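PDB 4CHH: protein interacting with Hsp90 1 from Saccharomyces cerevisiae, which takes part in pre-rRNA processing, is required for the interaction of NOP58 with snoRNA, belongs to the R2TP complex and interacts with Hsp90. Local coordinates for residues 36-41 and 123-128; 61-66 and 137-142; 100-105 and 162-167; 114-119 and 169-174. One frame throughout, in Å; residues are numbered along the deposited sequence.

Contact 1 (36-41 and 123-128)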
loop_
_atom_site.group_PDB
_atom_site.type_symbol
_atom_site.label_atom_id
_atom_site.label_comp_id
_atom_site.label_asym_id
_atom_site.label_seq_id
_atom_site.Cartn_x
_atom_site.Cartn_y
_atom_site.Cartn_z
ATOM N N ALA A 36 -9.588 6.316 2.694
ATOM C CA ALA A 36 -8.644 6.986 1.785
ATOM C C ALA A 36 -7.685 7.901 2.552
ATOM O O ALA A 36 -8.069 8.561 3.527
ATOM C CB ALA A 36 -9.398 7.793 0.710
ATOM N N ASP A 37 -6.420 7.907 2.143
ATOM C CA ASP A 37 -5.450 8.745 2.826
ATOM C C ASP A 37 -4.671 9.522 1.771
ATOM O O ASP A 37 -4.983 10.704 1.525
ATOM C CB ASP A 37 -4.546 7.897 3.761
ATOM C CG ASP A 37 -3.524 8.663 4.598
ATOM O OD1 ASP A 37 -3.473 9.920 4.494
ATOM O OD2 ASP A 37 -2.751 8.011 5.321
ATOM N N PHE A 38 -3.698 8.874 1.110
ATOM C CA PHE A 38 -2.931 9.568 0.060
ATOM C C PHE A 38 -2.566 8.601 -1.086
ATOM O O PHE A 38 -2.883 7.420 -1.015
ATOM C CB PHE A 38 -1.697 10.300 0.658
ATOM C CG PHE A 38 -0.603 9.382 1.154
ATOM C CD1 PHE A 38 -0.647 8.854 2.443
ATOM C CD2 PHE A 38 0.498 9.087 0.351
ATOM C CE1 PHE A 38 0.379 8.033 2.911
ATOM C CE2 PHE A 38 1.527 8.273 0.824
ATOM C CZ PHE A 38 1.451 7.740 2.097
ATOM N N VAL A 39 -1.980 9.129 -2.169
ATOM C CA VAL A 39 -1.643 8.395 -3.407
ATOM C C VAL A 39 -0.158 8.445 -3.723
ATOM O O VAL A 39 0.483 9.496 -3.597
ATOM C CB VAL A 39 -2.437 8.985 -4.629
ATOM C CG1 VAL A 39 -2.081 8.287 -5.947
ATOM C CG2 VAL A 39 -3.935 8.905 -4.410
ATOM N N ILE A 40 0.357 7.321 -4.225
ATOM C CA ILE A 40 1.719 7.216 -4.760
ATOM C C ILE A 40 1.545 7.033 -6.251
ATOM O O ILE A 40 0.844 6.115 -6.673
ATOM C CB ILE A 40 2.587 6.075 -4.140
ATOM C CG1 ILE A 40 2.543 6.031 -2.589
ATOM C CG2 ILE A 40 4.019 6.096 -4.688
ATOM C CD1 ILE A 40 2.905 4.613 -1.989
ATOM N N LYS A 41 2.168 7.883 -7.049
ATOM C CA LYS A 41 2.134 7.734 -8.499
ATOM C C LYS A 41 3.497 7.237 -8.933
ATOM O O LYS A 41 4.508 7.737 -8.462
ATOM C CB LYS A 41 1.769 9.066 -9.171
ATOM C CG LYS A 41 1.637 9.006 -10.673
ATOM C CD LYS A 41 1.216 10.366 -11.191
ATOM C CE LYS A 41 1.813 10.678 -12.530
ATOM N NZ LYS A 41 1.543 12.086 -12.928
ATOM N N ARG A 123 -1.241 7.574 11.177
ATOM C CA ARG A 123 -0.990 8.790 11.956
ATOM C C ARG A 123 0.509 8.951 12.227
ATOM O O ARG A 123 1.005 10.068 12.217
ATOM C CB ARG A 123 -1.811 8.796 13.267
ATOM C CG ARG A 123 -3.333 9.029 13.074
ATOM C CD ARG A 123 -3.764 9.009 11.615
ATOM N NE ARG A 123 -3.943 10.333 11.068
ATOM C CZ ARG A 123 -4.155 10.610 9.787
ATOM N NH1 ARG A 123 -4.179 9.637 8.883
ATOM N NH2 ARG A 123 -4.314 11.857 9.397
ATOM N N TRP A 124 1.230 7.853 12.449
ATOM C CA TRP A 124 2.688 7.890 12.684
ATOM C C TRP A 124 3.419 8.493 11.490
ATOM O O TRP A 124 4.343 9.275 11.675
ATOM C CB TRP A 124 3.252 6.468 12.918
ATOM C CG TRP A 124 2.751 5.731 14.127
ATOM C CD1 TRP A 124 2.212 6.271 15.258
ATOM C CD2 TRP A 124 2.849 4.320 14.362
ATOM N NE1 TRP A 124 1.880 5.274 16.144
ATOM C CE2 TRP A 124 2.284 4.068 15.632
ATOM C CE3 TRP A 124 3.353 3.235 13.615
ATOM C CZ2 TRP A 124 2.227 2.784 16.189
ATOM C CZ3 TRP A 124 3.311 1.963 14.173
ATOM C CH2 TRP A 124 2.715 1.739 15.428
ATOM N N ILE A 125 3.010 8.100 10.252
ATOM C CA ILE A 125 3.688 8.543 9.026
ATOM C C ILE A 125 3.360 10.030 8.702
ATOM O O ILE A 125 4.041 10.610 7.857
ATOM C CB ILE A 125 3.457 7.575 7.829
ATOM C CG1 ILE A 125 1.949 7.497 7.428
ATOM C CG2 ILE A 125 4.047 6.194 8.171
ATOM C CD1 ILE A 125 1.634 6.827 6.112
ATOM N N CYS A 126 2.374 10.644 9.411
ATOM C CA CYS A 126 2.068 12.085 9.307
ATOM C C CYS A 126 3.135 12.895 10.010
ATOM O O CYS A 126 3.477 13.983 9.554
ATOM C CB CYS A 126 0.710 12.402 9.921
ATOM S SG CYS A 126 -0.696 11.886 8.932
ATOM N N ASP A 127 3.577 12.403 11.189
ATOM C CA ASP A 127 4.497 13.065 12.114
ATOM C C ASP A 127 5.985 12.747 11.903
ATOM O O ASP A 127 6.830 13.442 12.473
ATOM C CB ASP A 127 4.112 12.685 13.557
ATOM C CG ASP A 127 2.699 13.046 13.968
ATOM O OD1 ASP A 127 2.153 14.047 13.430
ATOM O OD2 ASP A 127 2.144 12.347 14.839
ATOM N N ASP A 128 6.318 11.687 11.148
ATOM C CA ASP A 128 7.716 11.344 10.898
ATOM C C ASP A 128 7.877 11.070 9.406
ATOM O O ASP A 128 7.345 10.083 8.875
ATOM C CB ASP A 128 8.169 10.160 11.783
ATOM C CG ASP A 128 9.667 9.866 11.732
ATOM O OD1 ASP A 128 10.166 9.525 10.649
ATOM O OD2 ASP A 128 10.320 9.916 12.795
HETATM O O HOH W 1 -5.502 11.279 6.212
#

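Contact 2 (61-66 and 137-142)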
loop_
_atom_site.group_PDB
_atom_site.type_symbol
_atom_site.label_atom_id
_atom_site.label_comp_id
_atom_site.label_asym_id
_atom_site.label_seq_id
_atom_site.Cartn_x
_atom_site.Cartn_y
_atom_site.Cartn_z
ATOM N N ILE A 61 -0.915 3.983 -6.481
ATOM C CA ILE A 61 -1.107 3.185 -5.279
ATOM C C ILE A 61 -1.895 4.018 -4.283
ATOM O O ILE A 61 -1.442 5.093 -3.897
ATOM C CB ILE A 61 0.230 2.684 -4.664
ATOM C CG1 ILE A 61 1.004 1.776 -5.628
ATOM C CG2 ILE A 61 -0.036 2.032 -3.294
ATOM C CD1 ILE A 61 2.541 1.489 -5.254
ATOM N N ASN A 62 -3.066 3.523 -3.876
ATOM C CA ASN A 62 -3.878 4.168 -2.862
ATOM C C ASN A 62 -3.425 3.719 -1.464
ATOM O O ASN A 62 -3.729 2.607 -1.068
ATOM C CB ASN A 62 -5.377 3.853 -3.090
ATOM C CG ASN A 62 -5.940 4.552 -4.322
ATOM O OD1 ASN A 62 -5.683 5.721 -4.560
ATOM N ND2 ASN A 62 -6.646 3.838 -5.176
ATOM N N VAL A 63 -2.702 4.589 -0.724
ATOM C CA VAL A 63 -2.301 4.303 0.661
ATOM C C VAL A 63 -3.503 4.667 1.510
ATOM O O VAL A 63 -3.981 5.794 1.478
ATOM C CB VAL A 63 -1.015 5.014 1.136
ATOM C CG1 VAL A 63 -0.573 4.476 2.497
ATOM C CG2 VAL A 63 0.095 4.881 0.102
ATOM N N CYS A 64 -4.052 3.688 2.165
ATOM C CA CYS A 64 -5.293 3.848 2.877
ATOM C C CYS A 64 -5.211 3.114 4.201
ATOM O O CYS A 64 -4.200 2.471 4.467
ATOM C CB CYS A 64 -6.440 3.341 2.003
ATOM S SG CYS A 64 -6.187 1.669 1.341
ATOM N N HIS A 65 -6.225 3.251 5.053
ATOM C CA HIS A 65 -6.115 2.623 6.367
ATOM C C HIS A 65 -7.438 2.095 6.921
ATOM O O HIS A 65 -8.515 2.389 6.409
ATOM C CB HIS A 65 -5.467 3.594 7.388
ATOM C CG HIS A 65 -6.250 4.838 7.630
ATOM N ND1 HIS A 65 -7.169 4.922 8.665
ATOM C CD2 HIS A 65 -6.251 6.007 6.948
ATOM C CE1 HIS A 65 -7.699 6.131 8.580
ATOM N NE2 HIS A 65 -7.177 6.824 7.568
ATOM N N SER A 66 -7.320 1.265 7.957
ATOM C CA SER A 66 -8.421 0.694 8.716
ATOM C C SER A 66 -7.910 0.227 10.080
ATOM O O SER A 66 -6.790 -0.283 10.169
ATOM C CB SER A 66 -9.061 -0.475 7.973
ATOM O OG SER A 66 -9.990 -1.175 8.793
ATOM N N GLU A 137 8.099 2.974 0.273
ATOM C CA GLU A 137 8.928 1.916 -0.283
ATOM C C GLU A 137 8.285 0.532 -0.036
ATOM O O GLU A 137 8.237 -0.280 -0.964
ATOM C CB GLU A 137 10.358 1.986 0.334
ATOM C CG GLU A 137 11.289 0.864 -0.142
ATOM C CD GLU A 137 11.507 0.747 -1.643
ATOM O OE1 GLU A 137 11.455 1.780 -2.350
ATOM O OE2 GLU A 137 11.681 -0.393 -2.122
ATOM N N TRP A 138 7.772 0.277 1.202
ATOM C CA TRP A 138 7.082 -0.977 1.566
ATOM C C TRP A 138 5.830 -1.212 0.724
ATOM O O TRP A 138 5.556 -2.358 0.353
ATOM C CB TRP A 138 6.696 -0.986 3.034
ATOM C CG TRP A 138 7.845 -1.244 3.967
ATOM C CD1 TRP A 138 9.007 -1.910 3.685
ATOM C CD2 TRP A 138 7.934 -0.840 5.336
ATOM N NE1 TRP A 138 9.829 -1.919 4.788
ATOM C CE2 TRP A 138 9.173 -1.321 5.836
ATOM C CE3 TRP A 138 7.056 -0.189 6.220
ATOM C CZ2 TRP A 138 9.556 -1.152 7.170
ATOM C CZ3 TRP A 138 7.471 0.039 7.527
ATOM C CH2 TRP A 138 8.707 -0.433 7.987
ATOM N N CYS A 139 5.074 -0.126 0.429
ATOM C CA CYS A 139 3.882 -0.178 -0.427
ATOM C C CYS A 139 4.275 -0.551 -1.849
ATOM O O CYS A 139 3.633 -1.411 -2.436
ATOM C CB CYS A 139 3.111 1.141 -0.386
ATOM S SG CYS A 139 2.288 1.445 1.186
ATOM N N LEU A 140 5.358 0.048 -2.386
ATOM C CA LEU A 140 5.850 -0.291 -3.714
ATOM C C LEU A 140 6.285 -1.753 -3.765
ATOM O O LEU A 140 5.916 -2.459 -4.692
ATOM C CB LEU A 140 7.024 0.617 -4.123
ATOM C CG LEU A 140 6.676 2.089 -4.372
ATOM C CD1 LEU A 140 7.900 2.970 -4.191
ATOM C CD2 LEU A 140 6.040 2.290 -5.729
ATOM N N GLU A 141 7.062 -2.211 -2.763
ATOM C CA GLU A 141 7.498 -3.613 -2.702
ATOM C C GLU A 141 6.312 -4.557 -2.595
ATOM O O GLU A 141 6.343 -5.632 -3.188
ATOM C CB GLU A 141 8.439 -3.846 -1.502
ATOM C CG GLU A 141 9.776 -3.140 -1.665
ATOM C CD GLU A 141 10.744 -3.204 -0.487
ATOM O OE1 GLU A 141 10.298 -3.355 0.674
ATOM O OE2 GLU A 141 11.958 -3.027 -0.727
ATOM N N SER A 142 5.262 -4.162 -1.845
ATOM C CA SER A 142 4.074 -5.016 -1.688
ATOM C C SER A 142 3.397 -5.303 -3.016
ATOM O O SER A 142 2.991 -6.441 -3.223
ATOM C CB SER A 142 3.072 -4.416 -0.709
ATOM O OG SER A 142 3.709 -4.270 0.545
#

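Contact 3 (100-105 and 162-167)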
loop_
_atom_site.group_PDB
_atom_site.type_symbol
_atom_site.label_atom_id
_atom_site.label_comp_id
_atom_site.label_asym_id
_atom_site.label_seq_id
_atom_site.Cartn_x
_atom_site.Cartn_y
_atom_site.Cartn_z
ATOM N N ARG A 100 -6.291 -3.034 -10.247
ATOM C CA ARG A 100 -7.438 -2.768 -11.096
ATOM C C ARG A 100 -7.002 -1.789 -12.187
ATOM O O ARG A 100 -5.898 -1.222 -12.105
ATOM C CB ARG A 100 -8.698 -2.359 -10.316
ATOM C CG ARG A 100 -8.662 -1.068 -9.593
ATOM C CD ARG A 100 -9.835 -1.024 -8.618
ATOM N NE ARG A 100 -9.661 0.108 -7.716
ATOM C CZ ARG A 100 -9.015 0.049 -6.564
ATOM N NH1 ARG A 100 -8.547 -1.110 -6.115
ATOM N NH2 ARG A 100 -8.884 1.133 -5.821
ATOM N N MET A 101 -7.773 -1.722 -13.277
ATOM C CA MET A 101 -7.396 -0.872 -14.391
ATOM C C MET A 101 -8.248 0.375 -14.462
ATOM O O MET A 101 -9.462 0.333 -14.251
ATOM C CB MET A 101 -7.471 -1.619 -15.731
ATOM C CG MET A 101 -6.334 -2.578 -15.934
ATOM S SD MET A 101 -6.305 -3.329 -17.576
ATOM C CE MET A 101 -5.426 -4.926 -17.170
ATOM N N ASP A 102 -7.578 1.484 -14.729
ATOM C CA ASP A 102 -8.155 2.785 -15.003
ATOM C C ASP A 102 -7.559 3.254 -16.321
ATOM O O ASP A 102 -6.756 2.536 -16.920
ATOM C CB ASP A 102 -7.944 3.793 -13.853
ATOM C CG ASP A 102 -9.068 4.822 -13.721
ATOM O OD1 ASP A 102 -9.739 5.118 -14.752
ATOM O OD2 ASP A 102 -9.282 5.327 -12.591
ATOM N N HIS A 103 -8.021 4.379 -16.844
ATOM C CA HIS A 103 -7.512 4.867 -18.117
ATOM C C HIS A 103 -7.254 6.355 -18.017
ATOM O O HIS A 103 -7.998 7.040 -17.319
ATOM C CB HIS A 103 -8.501 4.555 -19.258
ATOM C CG HIS A 103 -8.610 3.097 -19.587
ATOM N ND1 HIS A 103 -9.384 2.235 -18.820
ATOM C CD2 HIS A 103 -8.057 2.396 -20.608
ATOM C CE1 HIS A 103 -9.264 1.042 -19.386
ATOM N NE2 HIS A 103 -8.465 1.085 -20.458
ATOM N N ASP A 104 -6.182 6.858 -18.662
ATOM C CA ASP A 104 -5.918 8.301 -18.633
ATOM C C ASP A 104 -6.828 8.971 -19.709
ATOM O O ASP A 104 -7.621 8.276 -20.355
ATOM C CB ASP A 104 -4.404 8.626 -18.797
ATOM C CG ASP A 104 -3.772 8.476 -20.176
ATOM O OD1 ASP A 104 -4.510 8.158 -21.152
ATOM O OD2 ASP A 104 -2.548 8.680 -20.287
ATOM N N LYS A 105 -6.687 10.293 -19.929
ATOM C CA LYS A 105 -7.534 11.036 -20.882
ATOM C C LYS A 105 -7.217 10.736 -22.357
ATOM O O LYS A 105 -8.023 11.073 -23.225
ATOM C CB LYS A 105 -7.455 12.553 -20.611
ATOM C CG LYS A 105 -7.722 12.915 -19.149
ATOM C CD LYS A 105 -9.099 12.486 -18.670
ATOM C CE LYS A 105 -9.180 12.393 -17.176
ATOM N NZ LYS A 105 -10.531 11.957 -16.732
ATOM N N LYS A 162 -6.748 12.317 -2.277
ATOM C CA LYS A 162 -6.805 11.287 -1.238
ATOM C C LYS A 162 -6.751 9.856 -1.853
ATOM O O LYS A 162 -6.234 8.936 -1.229
ATOM C CB LYS A 162 -8.076 11.461 -0.386
ATOM C CG LYS A 162 -7.960 12.610 0.630
ATOM C CD LYS A 162 -9.182 12.690 1.539
ATOM N N LYS A 163 -7.289 9.687 -3.064
ATOM C CA LYS A 163 -7.317 8.395 -3.755
ATOM C C LYS A 163 -7.455 8.602 -5.261
ATOM O O LYS A 163 -7.922 9.645 -5.707
ATOM C CB LYS A 163 -8.469 7.483 -3.224
ATOM C CG LYS A 163 -9.875 8.053 -3.522
ATOM C CD LYS A 163 -11.023 7.117 -3.133
ATOM C CE LYS A 163 -12.372 7.836 -3.156
ATOM N NZ LYS A 163 -12.620 8.539 -4.448
ATOM N N LYS A 164 -7.053 7.591 -6.027
ATOM C CA LYS A 164 -7.220 7.502 -7.463
ATOM C C LYS A 164 -8.396 6.584 -7.705
ATOM O O LYS A 164 -8.429 5.488 -7.151
ATOM C CB LYS A 164 -5.943 6.980 -8.152
ATOM C CG LYS A 164 -6.076 6.801 -9.660
ATOM C CD LYS A 164 -6.094 8.147 -10.413
ATOM C CE LYS A 164 -6.299 7.961 -11.891
ATOM N NZ LYS A 164 -6.012 9.224 -12.615
ATOM N N GLY A 165 -9.363 7.057 -8.489
ATOM C CA GLY A 165 -10.558 6.295 -8.820
ATOM C C GLY A 165 -11.728 6.577 -7.899
ATOM O O GLY A 165 -11.665 7.462 -7.036
ATOM N N ALA A 166 -12.825 5.832 -8.085
ATOM C CA ALA A 166 -14.012 6.026 -7.256
ATOM C C ALA A 166 -13.787 5.364 -5.872
ATOM O O ALA A 166 -12.637 5.224 -5.445
ATOM C CB ALA A 166 -15.253 5.464 -7.967
ATOM N N GLU A 167 -14.851 4.950 -5.180
ATOM C CA GLU A 167 -14.758 4.331 -3.858
ATOM C C GLU A 167 -13.710 3.199 -3.831
ATOM O O GLU A 167 -13.618 2.442 -4.792
ATOM C CB GLU A 167 -16.134 3.799 -3.435
ATOM C CG GLU A 167 -17.223 4.860 -3.395
HETATM O O HOH W 2 -10.362 3.678 -6.613
#

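Contact 4 (114-119 and 169-174)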
loop_
_atom_site.group_PDB
_atom_site.type_symbol
_atom_site.label_atom_id
_atom_site.label_comp_id
_atom_site.label_asym_id
_atom_site.label_seq_id
_atom_site.Cartn_x
_atom_site.Cartn_y
_atom_site.Cartn_z
ATOM N N ASP A 114 -4.492 -0.873 -4.020
ATOM C CA ASP A 114 -4.761 -0.241 -2.722
ATOM C C ASP A 114 -3.827 -0.900 -1.718
ATOM O O ASP A 114 -3.691 -2.120 -1.746
ATOM C CB ASP A 114 -6.229 -0.369 -2.263
ATOM C CG ASP A 114 -7.271 0.113 -3.263
ATOM O OD1 ASP A 114 -7.033 1.143 -3.924
ATOM O OD2 ASP A 114 -8.321 -0.554 -3.393
ATOM N N CYS A 115 -3.169 -0.117 -0.879
ATOM C CA CYS A 115 -2.268 -0.625 0.176
ATOM C C CYS A 115 -2.811 -0.110 1.501
ATOM O O CYS A 115 -2.663 1.074 1.794
ATOM C CB CYS A 115 -0.824 -0.161 -0.062
ATOM S SG CYS A 115 0.039 -1.058 -1.371
ATOM N N CYS A 116 -3.461 -0.989 2.280
ATOM C CA CYS A 116 -4.140 -0.647 3.515
ATOM C C CYS A 116 -3.303 -0.977 4.736
ATOM O O CYS A 116 -2.842 -2.103 4.911
ATOM C CB CYS A 116 -5.501 -1.348 3.569
ATOM S SG CYS A 116 -6.646 -0.658 4.780
ATOM N N ILE A 117 -3.128 0.018 5.596
ATOM C CA ILE A 117 -2.346 -0.132 6.822
ATOM C C ILE A 117 -3.252 0.148 8.010
ATOM O O ILE A 117 -4.378 0.628 7.830
ATOM C CB ILE A 117 -1.081 0.790 6.816
ATOM C CG1 ILE A 117 -1.482 2.315 6.791
ATOM C CG2 ILE A 117 -0.123 0.390 5.682
ATOM C CD1 ILE A 117 -0.340 3.340 6.913
ATOM N N ASN A 118 -2.766 -0.135 9.223
ATOM C CA ASN A 118 -3.529 0.168 10.418
ATOM C C ASN A 118 -3.660 1.678 10.536
ATOM O O ASN A 118 -2.715 2.399 10.242
ATOM C CB ASN A 118 -2.861 -0.419 11.652
ATOM C CG ASN A 118 -3.623 -0.168 12.915
ATOM O OD1 ASN A 118 -3.379 0.825 13.613
ATOM N ND2 ASN A 118 -4.609 -1.026 13.199
ATOM N N SER A 119 -4.819 2.142 10.994
ATOM C CA SER A 119 -5.132 3.550 11.187
ATOM C C SER A 119 -4.120 4.294 12.094
ATOM O O SER A 119 -3.815 5.461 11.820
ATOM C CB SER A 119 -6.528 3.655 11.771
ATOM O OG SER A 119 -7.428 3.194 10.782
ATOM N N PRO A 169 -12.470 -0.291 -3.139
ATOM C CA PRO A 169 -13.251 -1.510 -2.900
ATOM C C PRO A 169 -12.797 -2.232 -1.631
ATOM O O PRO A 169 -11.663 -2.022 -1.159
ATOM C CB PRO A 169 -12.996 -2.339 -4.162
ATOM C CG PRO A 169 -11.667 -1.891 -4.651
ATOM C CD PRO A 169 -11.572 -0.442 -4.307
ATOM N N ALA A 170 -13.704 -3.044 -1.043
ATOM C CA ALA A 170 -13.387 -3.771 0.182
ATOM C C ALA A 170 -12.297 -4.810 -0.060
ATOM O O ALA A 170 -12.174 -5.365 -1.158
ATOM C CB ALA A 170 -14.633 -4.456 0.750
ATOM N N LEU A 171 -11.494 -5.047 0.971
ATOM C CA LEU A 171 -10.464 -6.069 0.946
ATOM C C LEU A 171 -11.021 -7.303 1.598
ATOM O O LEU A 171 -11.569 -7.221 2.699
ATOM C CB LEU A 171 -9.206 -5.610 1.675
ATOM C CG LEU A 171 -8.431 -4.482 1.027
ATOM C CD1 LEU A 171 -7.689 -3.699 2.070
ATOM C CD2 LEU A 171 -7.454 -5.028 0.014
ATOM N N GLU A 172 -10.890 -8.442 0.929
ATOM C CA GLU A 172 -11.374 -9.711 1.446
ATOM C C GLU A 172 -10.233 -10.387 2.177
ATOM O O GLU A 172 -9.183 -10.639 1.587
ATOM C CB GLU A 172 -11.917 -10.585 0.314
ATOM C CG GLU A 172 -13.132 -10.001 -0.397
ATOM C CD GLU A 172 -13.789 -10.937 -1.398
ATOM O OE1 GLU A 172 -13.071 -11.516 -2.246
ATOM O OE2 GLU A 172 -15.033 -11.081 -1.339
ATOM N N VAL A 173 -10.392 -10.608 3.474
ATOM C CA VAL A 173 -9.298 -11.182 4.242
ATOM C C VAL A 173 -9.778 -12.355 5.086
ATOM O O VAL A 173 -10.933 -12.388 5.529
ATOM C CB VAL A 173 -8.546 -10.126 5.123
ATOM C CG1 VAL A 173 -8.037 -8.949 4.291
ATOM C CG2 VAL A 173 -9.398 -9.629 6.294
ATOM N N LEU A 174 -8.859 -13.288 5.353
ATOM C CA LEU A 174 -9.128 -14.406 6.248
ATOM C C LEU A 174 -9.004 -13.884 7.679
ATOM O O LEU A 174 -8.345 -12.871 7.917
ATOM C CB LEU A 174 -8.196 -15.598 5.968
ATOM C CG LEU A 174 -8.599 -16.440 4.736
ATOM C CD1 LEU A 174 -7.789 -16.042 3.508
ATOM C CD2 LEU A 174 -8.415 -17.917 4.997
HETATM O O HOH W 3 -9.172 -2.487 -1.833
#

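Contact 1 (36-41 and 123-128)
Phe38 and Ile125 join the long strand 29-47 to helix 119-127 in the PIH1 N-terminal domain, at a classic beta bulge where Asp37 and Phe38 both face Val63 of the neighbouring strand. The bulge puts two consecutive side chains on the helix side: Phe38 meets Ile125, and Asp37 lies near Arg123. The aromatic contact is made at the ring edge, near the ring plane, with Phe38 CE1 3.6 Å from Ile125 CD1 and Phe38 CZ 4.1 Å from the same methyl. Both residues take the crowded position at their first torsion: Phe38 CG (chi1 70°) and Ile125 CG1 (chi1 63°) each sit between their own backbone N and carbonyl carbon. From there the extended Ile125 branch sends its end methyl to the ring. Around this pair, Leu131 and Leu135 of helix 129-147 pack on Ile125, while Arg132 makes a cation-pi contact with Phe38.

The polar pair is looser. Asp37 OD2 stays 4.2 Å from Arg123 NH1, too far for a salt bridge; the two side chains run past one another in opposing senses, with the planes of their end groups 42° apart. Arg123 starts away from the strand, but bends at its second and third torsions bring its guanidinium back toward Asp37. One water spans the gap, donating to Asp37 OD1 at 3.0 Å and accepting a weak bond from Arg123 NH1 at 3.4 Å. On one face of the same guanidinium, offset toward its rim, Cys126 SG stands 3.6 Å above the plane.

Contact 2 (61-66 and 137-142)
Val63 and Cys139 mark the closest backbone approach, CA to CA 7.7 Å, where strand 61-66 packs against helix 137-142, the axes of these two short segments 10.0 Å apart and their N-to-C directions at 125°. This is helix-on-sheet packing near the centre of the PIH1 N-terminal domain: strand 58-66 runs between strands 29-47 and 109-118, and helix 129-147 lies across the sheet.

The touching residues are Ile61 and Val63 from the strand, Cys139 and Leu140 from the helix, all four buried. Ile61 makes the closest approach. Its CG1 lies beside the backbone N, opposite the carbonyl carbon (chi1 -61°), and the extended second torsion carries CD1 out to the helix, 3.6 Å from Leu140 CD2. The two side chains cross at about a right angle and meet through their end methyls. Ile61 CD1 also comes within 4.2 Å of Cys139 O, and its other branch packs more loosely, Ile61 CG2 to Cys139 CB at 4.4 Å. Two residues along the strand, Val63 CG2 meets Cys139 SG at 4.2 Å. Cys139 thus points toward the strand, with an aliphatic partner for its CB and another for its sulfur; Cys115 of strand 109-118 and Ile40 of strand 29-47 also touch it.

Across the helix backbone, Trp138 O is gripped by two donors arriving from opposite faces of its plane. Ser142 N gives the regular helical bond, and Ser142 OG adds a second, 2.7 Å from Trp138 O and tilted 32° from the carbonyl plane.

Contact 3 (100-105 and 162-167)
Arg100, on the edge strand 95-103, meets the loop 162-167 through a shared water rather than directly. The water lies in the guanidinium plane at its edge, accepts from Arg100 NH2 at 3.0 Å, and donates to Lys164 O at 2.7 Å and to Ala166 O, tying the arginine to two loop carbonyls.

Two residues on, Asp102 makes the direct contact. Its OD2 lies 4.0 Å from Lys164 CE and 4.1 Å from Gly165 CA, while OD1 is taken from its anti side by His103 N at 2.8 Å, 21° out of the carboxylate plane, a bond that probably limits the turn of the group. Lys164, bent at its second torsion, brings its methylene end to the acid but leaves NZ 5.1 Å from Asp102 OD2; this lysine has a cation-pi partner in Phe60. A side chain at Gly165 would collide with the carbonyl O of Lys164 at these backbone angles.

Replacing Asp102 with an alanine would probably leave His103 N without this acceptor and remove the negative charge near Lys164. The chemistry implies a light, hydrated surface contact, bridged by water, with the Asp102-Lys164 charges probably adding a weak attraction.

Contact 4 (114-119 and 169-174)
Asp114 and Cys116 face Pro169 and Leu171 across a gap between strand 114-118 and the run 169-174, with CA-CA separations of 8.6 Å for Asp114-Pro169 and 8.7 Å for Cys116-Leu171, too wide for backbone pairing. Side chains and one water bridge the gap. The Asp114 carboxylate passes obliquely by the proline ring, OD2 3.4 Å from Pro169 CD and 3.8 Å from Pro169 CG. That same oxygen accepts a hydrogen bond at 2.6 Å from a water, which also donates to Pro169 O at 2.6 Å, so the loop is linked to the buried acid. The other oxygen, Asp114 OD1, is held by a salt bridge to Arg100 and a hydrogen bond from Asn62 ND2.

Further along, Leu171 CD1 packs 3.5 Å from Cys116 CB. The cysteine's sulfur stands opposite its own backbone N (chi1 -163°), and the methylene is what meets the leucine. Pro34 of strand 29-47 touches both residues.

Strand 109-118 lies in the sheet between strands 58-66 and 95-103, whereas 171-174 pairs with strand 29-47. Leu171 thus covers the sheet face that carries Cys116, while Cys115 points away, toward the face covered by helix 129-147.

All four contacts belong to the PIH1 N-terminal domain and converge on one mixed sheet. Along the chain their first segments come in order, 36-41, 61-66, 100-105 and 114-119, followed by the second segments in the same order, so every pair of contacts interleaves. Contact 2 lies near the middle, its centre 9 Å from that of contact 1 and 10 Å from that of contact 4; contacts 1 and 3 are 18 Å apart. Backbone bonding of Ile40 with Ile61 joins contacts 1 and 2, Asn62 OD1 accepts from Lys164 N between contacts 2 and 3, and Arg100 links 3 to 4. Segments far apart in sequence thus knit the domain together, helices and the 162-174 region packing on the shared sheet.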